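Local coordinates for putative major capsid protein (Cafeteriavirus-dependent mavirus, PDB 6G44) that forms, as a double jelly-roll major capsid protein, trimeric building blocks that probably assemble into the shell of the virophage particle, at residues C[84-89]-C[194-199]; C[78-83]-C[260-265]; C[103-108]-C[238-243]. All coordinates share one frame; numbering follows the deposited sequence.

Interaction 1 (C[84-89]-C[194-199]); sequences KNILAD and TSVKID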
# COMPACT_ATOMS: atom_id res chain seq x y z
N LYS C 84 34.75 13.92 -0.76
CA LYS C 84 35.53 15.14 -1.03
C LYS C 84 35.07 15.83 -2.30
O LYS C 84 34.39 15.22 -3.15
CB LYS C 84 37.02 14.80 -1.15
CG LYS C 84 37.59 14.11 0.07
CD LYS C 84 39.05 13.73 -0.15
CE LYS C 84 39.49 12.62 0.77
NZ LYS C 84 40.69 11.89 0.25
N ASN C 85 35.48 17.10 -2.43
CA ASN C 85 35.22 17.96 -3.62
C ASN C 85 33.83 18.60 -3.60
O ASN C 85 33.33 19.02 -4.64
CB ASN C 85 35.44 17.24 -4.97
CG ASN C 85 36.82 16.62 -5.11
OD1 ASN C 85 37.77 17.03 -4.43
ND2 ASN C 85 36.93 15.62 -5.98
N ILE C 86 33.25 18.74 -2.40
CA ILE C 86 31.97 19.39 -2.22
C ILE C 86 32.18 20.89 -2.09
O ILE C 86 32.93 21.32 -1.23
CB ILE C 86 31.25 18.88 -0.96
CG1 ILE C 86 31.09 17.35 -0.98
CG2 ILE C 86 29.87 19.54 -0.82
CD1 ILE C 86 30.66 16.79 0.35
N LEU C 87 31.48 21.67 -2.91
CA LEU C 87 31.56 23.14 -2.84
C LEU C 87 31.40 23.61 -1.40
O LEU C 87 30.52 23.15 -0.66
CB LEU C 87 30.49 23.79 -3.73
CG LEU C 87 30.60 25.32 -3.89
CD1 LEU C 87 31.79 25.69 -4.75
CD2 LEU C 87 29.31 25.85 -4.49
N ALA C 88 32.24 24.55 -0.96
CA ALA C 88 32.17 25.04 0.39
C ALA C 88 30.80 25.65 0.67
O ALA C 88 30.17 26.18 -0.23
CB ALA C 88 33.26 26.09 0.63
N ASP C 89 30.35 25.53 1.92
CA ASP C 89 29.04 26.05 2.38
C ASP C 89 27.83 25.29 1.82
O ASP C 89 26.73 25.81 1.81
CB ASP C 89 28.88 27.57 2.12
CG ASP C 89 30.00 28.39 2.76
OD1 ASP C 89 30.26 28.18 3.97
OD2 ASP C 89 30.61 29.22 2.05
N THR C 194 35.08 21.26 2.58
CA THR C 194 34.67 20.80 1.27
C THR C 194 34.54 19.26 1.26
O THR C 194 34.51 18.62 0.21
CB THR C 194 35.67 21.23 0.19
OG1 THR C 194 36.98 20.77 0.54
CG2 THR C 194 35.66 22.76 0.06
N SER C 195 34.48 18.68 2.45
CA SER C 195 34.34 17.24 2.60
C SER C 195 33.47 16.92 3.80
O SER C 195 33.29 17.74 4.69
CB SER C 195 35.70 16.58 2.74
OG SER C 195 36.38 17.06 3.89
N VAL C 196 32.95 15.69 3.82
CA VAL C 196 32.16 15.21 4.94
C VAL C 196 32.53 13.74 5.21
O VAL C 196 32.87 13.02 4.28
CB VAL C 196 30.64 15.41 4.65
CG1 VAL C 196 30.15 14.49 3.54
CG2 VAL C 196 29.80 15.23 5.90
N LYS C 197 32.47 13.35 6.48
CA LYS C 197 32.65 11.95 6.86
C LYS C 197 31.34 11.47 7.47
O LYS C 197 30.80 12.12 8.35
CB LYS C 197 33.81 11.75 7.85
CG LYS C 197 35.17 11.78 7.20
CD LYS C 197 36.27 11.58 8.24
CE LYS C 197 37.64 11.55 7.58
NZ LYS C 197 38.66 11.15 8.60
N ILE C 198 30.89 10.32 6.99
CA ILE C 198 29.64 9.70 7.47
C ILE C 198 29.90 8.23 7.81
O ILE C 198 30.43 7.47 6.97
CB ILE C 198 28.50 9.80 6.42
CG1 ILE C 198 28.36 11.23 5.95
CG2 ILE C 198 27.19 9.26 7.01
CD1 ILE C 198 27.41 11.44 4.80
N ASP C 199 29.53 7.83 9.01
CA ASP C 199 29.53 6.43 9.42
C ASP C 199 28.19 5.82 8.99
O ASP C 199 27.13 6.45 9.16
CB ASP C 199 29.65 6.28 10.94
CG ASP C 199 30.87 6.99 11.51
OD1 ASP C 199 31.86 7.21 10.77
OD2 ASP C 199 30.82 7.34 12.72
O HOH W 1 37.44 18.24 -0.67

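Interaction 2 (C[78-83]-C[260-265]); sequences SFTAEI and DITGFK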
# COMPACT_ATOMS: atom_id res chain seq x y z
N SER C 78 29.70 -2.16 8.35
CA SER C 78 29.87 -0.84 8.90
C SER C 78 31.13 -0.23 8.33
O SER C 78 32.10 -0.94 8.07
CB SER C 78 29.90 -0.85 10.42
OG SER C 78 31.00 -1.54 10.90
N PHE C 79 31.08 1.07 8.07
CA PHE C 79 32.25 1.75 7.53
C PHE C 79 32.05 3.24 7.65
O PHE C 79 30.95 3.72 7.95
CB PHE C 79 32.45 1.38 6.06
CG PHE C 79 31.23 1.66 5.20
CD1 PHE C 79 31.04 2.90 4.60
CD2 PHE C 79 30.25 0.68 5.03
CE1 PHE C 79 29.92 3.16 3.82
CE2 PHE C 79 29.12 0.93 4.25
CZ PHE C 79 28.96 2.17 3.66
N THR C 80 33.13 3.97 7.39
CA THR C 80 33.10 5.41 7.29
C THR C 80 33.40 5.79 5.84
O THR C 80 34.34 5.26 5.26
CB THR C 80 34.13 6.07 8.24
OG1 THR C 80 33.81 5.73 9.59
CG2 THR C 80 34.15 7.58 8.07
N ALA C 81 32.58 6.64 5.24
CA ALA C 81 32.81 7.21 3.92
C ALA C 81 33.20 8.66 4.06
O ALA C 81 32.49 9.43 4.72
CB ALA C 81 31.56 7.09 3.07
N GLU C 82 34.31 9.03 3.41
CA GLU C 82 34.70 10.43 3.30
C GLU C 82 34.45 10.90 1.89
O GLU C 82 34.98 10.33 0.95
CB GLU C 82 36.19 10.63 3.65
CG GLU C 82 36.58 12.11 3.61
CD GLU C 82 38.01 12.39 4.07
OE1 GLU C 82 38.32 13.58 4.25
OE2 GLU C 82 38.80 11.45 4.24
N ILE C 83 33.61 11.92 1.74
CA ILE C 83 33.25 12.47 0.44
C ILE C 83 33.93 13.82 0.29
O ILE C 83 33.71 14.71 1.11
CB ILE C 83 31.71 12.68 0.30
CG1 ILE C 83 31.00 11.36 0.57
CG2 ILE C 83 31.42 13.29 -1.05
CD1 ILE C 83 29.49 11.49 0.74
N ASP C 260 36.22 7.92 -0.28
CA ASP C 260 37.09 6.88 0.31
C ASP C 260 36.35 6.13 1.42
O ASP C 260 35.74 6.79 2.24
CB ASP C 260 38.32 7.55 0.94
CG ASP C 260 39.22 8.19 -0.09
OD1 ASP C 260 39.47 7.56 -1.13
OD2 ASP C 260 39.69 9.31 0.15
N ILE C 261 36.51 4.81 1.48
CA ILE C 261 35.97 3.96 2.55
C ILE C 261 37.10 3.59 3.50
O ILE C 261 38.19 3.17 3.06
CB ILE C 261 35.36 2.68 1.96
CG1 ILE C 261 34.31 3.01 0.88
CG2 ILE C 261 34.79 1.74 3.04
CD1 ILE C 261 33.07 3.76 1.38
N THR C 262 36.84 3.76 4.78
CA THR C 262 37.76 3.35 5.84
C THR C 262 37.01 2.66 6.95
O THR C 262 35.78 2.79 7.08
CB THR C 262 38.55 4.55 6.40
OG1 THR C 262 37.68 5.51 7.02
CG2 THR C 262 39.39 5.22 5.31
N GLY C 263 37.74 1.93 7.78
CA GLY C 263 37.17 1.30 8.95
C GLY C 263 36.15 0.22 8.61
O GLY C 263 35.30 -0.08 9.45
N PHE C 264 36.24 -0.34 7.42
CA PHE C 264 35.26 -1.38 6.99
C PHE C 264 35.27 -2.61 7.89
O PHE C 264 36.33 -3.16 8.21
CB PHE C 264 35.49 -1.76 5.54
CG PHE C 264 34.49 -2.73 5.01
CD1 PHE C 264 33.29 -2.27 4.51
CD2 PHE C 264 34.73 -4.08 5.02
CE1 PHE C 264 32.36 -3.16 4.01
CE2 PHE C 264 33.80 -4.98 4.53
CZ PHE C 264 32.59 -4.51 4.04
N LYS C 265 34.07 -3.00 8.33
CA LYS C 265 33.86 -4.22 9.08
C LYS C 265 32.64 -4.94 8.50
O LYS C 265 31.74 -4.30 7.95
CB LYS C 265 33.60 -3.92 10.54
CG LYS C 265 34.77 -3.25 11.26
CD LYS C 265 35.94 -4.20 11.41
CE LYS C 265 37.10 -3.58 12.19
NZ LYS C 265 38.32 -4.46 12.07
O HOH W 2 33.07 0.37 11.02
O HOH W 3 36.70 7.36 5.28

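Interaction 3 (C[103-108]-C[238-243]); sequences VNRSIP and PENMIG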
# COMPACT_ATOMS: atom_id res chain seq x y z
N VAL C 103 24.66 -3.72 -0.16
CA VAL C 103 25.46 -4.90 0.18
C VAL C 103 25.54 -5.82 -1.01
O VAL C 103 26.63 -6.19 -1.44
CB VAL C 103 24.98 -5.61 1.44
CG1 VAL C 103 25.67 -6.96 1.66
CG2 VAL C 103 25.14 -4.69 2.64
N ASN C 104 24.41 -6.21 -1.59
CA ASN C 104 24.46 -7.14 -2.73
C ASN C 104 25.08 -6.51 -3.99
O ASN C 104 25.74 -7.21 -4.77
CB ASN C 104 23.09 -7.78 -2.98
CG ASN C 104 22.75 -8.79 -1.92
OD1 ASN C 104 23.25 -9.91 -1.94
ND2 ASN C 104 21.88 -8.40 -0.96
N ARG C 105 24.93 -5.19 -4.16
CA ARG C 105 25.61 -4.47 -5.25
C ARG C 105 27.12 -4.58 -5.17
O ARG C 105 27.80 -4.46 -6.20
CB ARG C 105 25.27 -2.99 -5.24
CG ARG C 105 23.97 -2.62 -5.92
CD ARG C 105 23.80 -1.09 -6.01
NE ARG C 105 24.92 -0.38 -6.60
CZ ARG C 105 25.07 -0.09 -7.90
NH1 ARG C 105 26.15 0.60 -8.32
NH2 ARG C 105 24.16 -0.48 -8.80
N SER C 106 27.62 -4.78 -3.96
CA SER C 106 29.06 -4.81 -3.67
C SER C 106 29.66 -6.22 -3.77
O SER C 106 30.84 -6.39 -3.42
CB SER C 106 29.30 -4.25 -2.28
OG SER C 106 28.98 -2.87 -2.23
N ILE C 107 28.90 -7.23 -4.20
CA ILE C 107 29.41 -8.60 -4.23
C ILE C 107 29.20 -9.19 -5.62
O ILE C 107 28.14 -9.72 -5.93
CB ILE C 107 28.76 -9.48 -3.15
CG1 ILE C 107 28.87 -8.90 -1.75
CG2 ILE C 107 29.34 -10.90 -3.22
CD1 ILE C 107 27.90 -9.51 -0.73
N PRO C 108 30.23 -9.13 -6.47
CA PRO C 108 30.05 -9.67 -7.81
C PRO C 108 29.93 -11.19 -7.90
O PRO C 108 29.25 -11.69 -8.80
CB PRO C 108 31.29 -9.20 -8.57
CG PRO C 108 31.92 -8.17 -7.76
CD PRO C 108 31.42 -8.28 -6.35
N PRO C 238 32.95 2.84 -3.05
CA PRO C 238 32.00 3.93 -3.16
C PRO C 238 31.05 3.83 -4.35
O PRO C 238 29.84 4.09 -4.18
CB PRO C 238 32.92 5.15 -3.25
CG PRO C 238 34.09 4.77 -2.45
CD PRO C 238 34.32 3.35 -2.87
N GLU C 239 31.51 3.42 -5.52
CA GLU C 239 30.62 3.32 -6.67
C GLU C 239 29.52 2.27 -6.49
O GLU C 239 28.49 2.34 -7.14
CB GLU C 239 31.43 3.01 -7.94
CG GLU C 239 30.62 3.04 -9.21
CD GLU C 239 31.44 3.20 -10.47
OE1 GLU C 239 32.69 3.06 -10.41
OE2 GLU C 239 30.82 3.45 -11.54
N ASN C 240 29.76 1.27 -5.67
CA ASN C 240 28.74 0.27 -5.39
C ASN C 240 27.76 0.67 -4.31
O ASN C 240 26.59 0.26 -4.39
CB ASN C 240 29.38 -1.08 -5.11
CG ASN C 240 29.96 -1.68 -6.37
OD1 ASN C 240 29.51 -1.38 -7.48
ND2 ASN C 240 30.95 -2.55 -6.22
N MET C 241 28.17 1.48 -3.37
CA MET C 241 27.38 1.77 -2.15
C MET C 241 26.80 3.17 -2.05
O MET C 241 25.73 3.32 -1.53
CB MET C 241 28.20 1.51 -0.88
CG MET C 241 28.68 0.09 -0.76
SD MET C 241 29.36 -0.30 0.85
CE MET C 241 30.72 0.84 0.93
N ILE C 242 27.56 4.20 -2.44
CA ILE C 242 27.29 5.57 -2.09
C ILE C 242 26.52 6.30 -3.19
O ILE C 242 26.88 6.26 -4.35
CB ILE C 242 28.62 6.31 -1.78
CG1 ILE C 242 29.39 5.58 -0.67
CG2 ILE C 242 28.39 7.79 -1.44
CD1 ILE C 242 28.74 5.62 0.71
N GLY C 243 25.43 6.93 -2.78
CA GLY C 243 24.68 7.83 -3.64
C GLY C 243 24.77 9.29 -3.27
O GLY C 243 24.67 9.65 -2.09

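Interaction 1 (C[84-89]-C[194-199])
T194, I86 and S195 carry most of this contact, where the chain leaves the strand at K84 and passes the N-terminal end of strand 195-205. The N-H of I86 binds the backbone O of T194 over 2.9 Å. The bond is somewhat bent, with 151° at the hydrogen, and its donor stands 27° off the carbonyl plane. The side chain of T194 lies against the carbonyl of I86. Its CB is 3.1 Å from I86 O, and CG2 then reaches over toward the methyl of A88. The hydroxyl turns the other way. With chi1 at 56°, OG1 sits between the backbone N and the carbonyl carbon, and there it meets a water at 2.8 Å. The same water accepts the N-H of N85, so it bridges the two segments. The I86 side chain runs on to V196: its CD1 comes within 4.0 Å of CG1, and the two cross at a slant. S195 adds its CB, which packs 4.0 Å from CA of K84. The amine of K84 leads away to a salt bridge with D260, and the amide of N85 bonds to D256 O. The chemistry is mixed: a direct backbone bond from I86 and a water bridge hold the departing loop against T194, with a small apolar patch beside them. The backbone N-H groups of N85 and I86 thus find partners away from regular strand pairing.

Interaction 2 (C[78-83]-C[260-265])
This is an antiparallel strand pairing within the large sheet of the N-terminal half of the chain, between strands 74-84 and 258-273. Six backbone hydrogen bonds join S78 with K265, T80 with T262, and E82 with D260, two to each pair. They are nearly straight; the bond from T80 N to T262 O spans 2.9 Å at 173°. A81 and I261 form the non-hydrogen-bonded pair between the last two. The register slips by one residue between S78 and T80, which makes a beta bulge, with G263 and F264 opposite F79. Here the second strand turns a corner, with G263 at positive phi (65°). A water spans the bulge, giving a hydrogen to G263 O and bonding to S78 OG at 2.8 Å. A second water links T80 O with the hydroxyl of T262.

The two faces differ. S78, T80, E82, D260, T262 and K265 make a polar face. There OG of S78 lies 3.5 Å from CB of K265. The hydroxyl of T80 is bound by D199. A81 and I261 point to the other, apolar face. CG2 of I261 meets CB of F79 at 3.8 Å, while its CD1 touches both CD1 of F79, at 3.9 Å, and CB of A81. The turn at chi2 (-64°) brings CD1 to these two. F264 brings CD1 to 4.1 Å from CB of F79. Helix 238-241 covers this side, with M241 on F79 and I261, and F200 meets the F79 ring. One polar face and one packed face fit a strand pair in the beta-sandwich of a jelly-roll, in keeping with the double jelly-roll fold of this capsid protein.

Interaction 3 (C[103-108]-C[238-243])
R105 makes both hydrogen bonds across to the short helix 238-241. Its guanidinium presents an edge to two successive backbone carbonyls. NE binds N240 O at 2.8 Å and 160°, with that oxygen in the guanidinium plane. NH1 binds E239 O at 3.1 Å, again close to the plane. The chain bends at chi3 (53°), which turns this edge toward the helix. NH2 goes elsewhere, to a salt bridge with D351. With both ends tied, the guanidinium has little freedom to rotate. The N240 amide packs beside the backbone O of R105, with CG 3.5 Å from it. The ND2 of that amide bonds to Q235 O.

S106 follows, and its OG touches two side chains. It is 3.4 Å from CB of N240 and 3.3 Å from CG of M241, while hydrogen-bonding to P102 O. Its backbone also hydrogen-bonds with Q235.

Around this contact, V103 and I107 turn to strand 74-84, and N104 packs on helix 123-130. From the second segment, P238 and M241 pack on the neighbouring strand 258-273, and M241 also on F79. The weakly bonded turn 103-105 and the short helix 238-241 thus pack together on the same sheet.

Interactions 1 and 2 belong to one sheet, because strand 74-84 lies between strands 195-205 and 258-273. They are joined by a salt bridge and a side-chain hydrogen bond. All three contacts are partly buried; their centres lie about 30, 24 and 13 Å from the centre of the chain. Interaction 1, at the margin, relies on a direct backbone bond from I86 and a water. Interaction 2 is regular strand pairing with a bulge; its apolar face is buried and its polar face at least partly exposed. Interaction 3 uses side-chain bonds from an arginine to helix carbonyls. It touches interaction 2 through apolar packing of M241, P238 and I242, but does not touch interaction 1.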